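Local coordinates for uncharacterized protein (Bacteroides ovatus CL02T12C04, PDB 6PTM) that probably hydrolyses carrageenan from the chain ends, as an exo-acting carrageenase of glycoside hydrolase family 42, at residues T640-N645 with I669-L674. Residues are numbered along the deposited sequence; the frame is centred on the assembly and turned at random.
Sequences TVIIDN and IVVSTL
Ile669 is gripped through both of its backbone polar atoms by the neighbouring strand 640-643: its N donates to Val641 O (2.8 Å, 171° at the hydrogen), and its O accepts from Ile643 N (2.8 Å). Ile643 O then receives Val671 N at 2.9 Å, less straight at 152°, just where the regular pairing gives out. This is parallel beta pairing, with Ile642 level with Ile669 and Ile643 with Val670, and it joins 667-670, an edge strand of a five-stranded parallel sheet, to 640-643. The strand order of that sheet, 2-1-3-4-5, is that of flavodoxin-like folds.

On the face carrying Ile642 and Ile669, CG1 of Ile642 lies 4.3 Å from CB of Ile669. Val671 joins them through CG1, 3.9 Å from Ile642 CG2; its chi1 of -58° sets this methyl anti to the carbonyl carbon while CG2 rests near Ile643 O. Helix 674-687 packs over this apolar group, with Glu680 against both isoleucines and Met677 against Val671. On the other face, Ile643 CG2 and Val670 CG2 approach to 4.2 Å.

Past the strand ends, Asn645 reaches over to Val670 and Ser672. Its side chain crosses that of Val670 at about a right angle, bringing ND2 to 3.3 Å from CG1, while OD1 accepts the Ser672 hydroxyl at 3.2 Å, in the carbonyl plane. The Asp644 carboxylate is instead bonded to Ser647 OG and Lys619 N. The chemistry thus divides along the pair: directional backbone bonds fix the register, branched aliphatic groups pack beneath helix 674-687, and one longer side-chain bond ties the exposed ends together.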
# COMPACT_ATOMS: atom_id res chain seq x y z
N THR A 640 26.49 11.16 8.69
CA THR A 640 25.93 12.12 9.65
C THR A 640 24.78 11.47 10.39
O THR A 640 23.86 10.96 9.72
CB THR A 640 25.47 13.41 8.96
OG1 THR A 640 26.61 13.99 8.33
CG2 THR A 640 24.81 14.37 9.91
N VAL A 641 24.81 11.51 11.70
CA VAL A 641 23.71 11.03 12.56
C VAL A 641 23.25 12.18 13.45
O VAL A 641 24.11 12.82 14.11
CB VAL A 641 24.12 9.82 13.40
CG1 VAL A 641 23.01 9.43 14.34
CG2 VAL A 641 24.55 8.64 12.54
N ILE A 642 21.94 12.43 13.44
CA ILE A 642 21.27 13.48 14.24
C ILE A 642 20.38 12.76 15.23
O ILE A 642 19.47 12.04 14.79
CB ILE A 642 20.49 14.48 13.36
CG1 ILE A 642 21.40 15.17 12.34
CG2 ILE A 642 19.77 15.49 14.23
CD1 ILE A 642 20.66 15.70 11.15
N ILE A 643 20.67 12.92 16.51
CA ILE A 643 20.05 12.10 17.58
C ILE A 643 19.58 13.03 18.68
O ILE A 643 20.26 14.08 18.90
CB ILE A 643 21.00 11.00 18.10
CG1 ILE A 643 20.29 10.02 19.04
CG2 ILE A 643 22.25 11.56 18.75
CD1 ILE A 643 21.00 8.70 19.16
N ASP A 644 18.44 12.68 19.29
CA ASP A 644 17.86 13.46 20.40
C ASP A 644 18.51 12.99 21.70
O ASP A 644 19.45 12.20 21.63
CB ASP A 644 16.33 13.46 20.39
CG ASP A 644 15.67 12.13 20.65
OD1 ASP A 644 16.38 11.20 20.99
OD2 ASP A 644 14.43 12.03 20.47
N ASN A 645 18.07 13.50 22.84
CA ASN A 645 18.67 13.17 24.17
C ASN A 645 18.07 11.86 24.69
O ASN A 645 18.69 11.26 25.55
CB ASN A 645 18.49 14.33 25.15
CG ASN A 645 19.34 15.53 24.77
OD1 ASN A 645 18.81 16.61 24.55
ND2 ASN A 645 20.63 15.31 24.62
N ILE A 669 25.40 14.61 15.81
CA ILE A 669 24.79 15.91 16.20
C ILE A 669 23.66 15.60 17.16
O ILE A 669 22.67 14.91 16.79
CB ILE A 669 24.37 16.72 14.96
CG1 ILE A 669 25.57 16.93 14.04
CG2 ILE A 669 23.73 18.04 15.38
CD1 ILE A 669 25.28 17.62 12.71
N VAL A 670 23.79 16.14 18.36
CA VAL A 670 22.77 15.94 19.43
C VAL A 670 21.85 17.15 19.43
O VAL A 670 22.34 18.27 19.42
CB VAL A 670 23.44 15.68 20.79
CG1 VAL A 670 22.42 15.34 21.86
CG2 VAL A 670 24.50 14.59 20.63
N VAL A 671 20.55 16.92 19.45
CA VAL A 671 19.53 17.99 19.38
C VAL A 671 18.50 17.71 20.47
O VAL A 671 18.47 16.58 20.99
CB VAL A 671 18.89 18.07 17.98
CG1 VAL A 671 19.92 18.31 16.91
CG2 VAL A 671 18.06 16.84 17.65
N SER A 672 17.69 18.71 20.82
CA SER A 672 16.76 18.66 21.97
C SER A 672 15.31 18.74 21.48
O SER A 672 14.43 18.34 22.26
CB SER A 672 17.08 19.76 22.95
OG SER A 672 18.41 19.61 23.41
N THR A 673 15.06 19.29 20.29
CA THR A 673 13.69 19.52 19.78
C THR A 673 13.56 19.00 18.35
O THR A 673 14.56 18.92 17.63
CB THR A 673 13.29 21.00 19.82
OG1 THR A 673 14.09 21.68 18.84
CG2 THR A 673 13.49 21.63 21.18
N LEU A 674 12.32 18.76 17.96
CA LEU A 674 11.89 18.43 16.58
C LEU A 674 12.38 19.52 15.63
O LEU A 674 12.93 19.19 14.56
CB LEU A 674 10.37 18.33 16.60
CG LEU A 674 9.75 17.24 15.74
CD1 LEU A 674 10.63 16.01 15.66
CD2 LEU A 674 8.39 16.88 16.30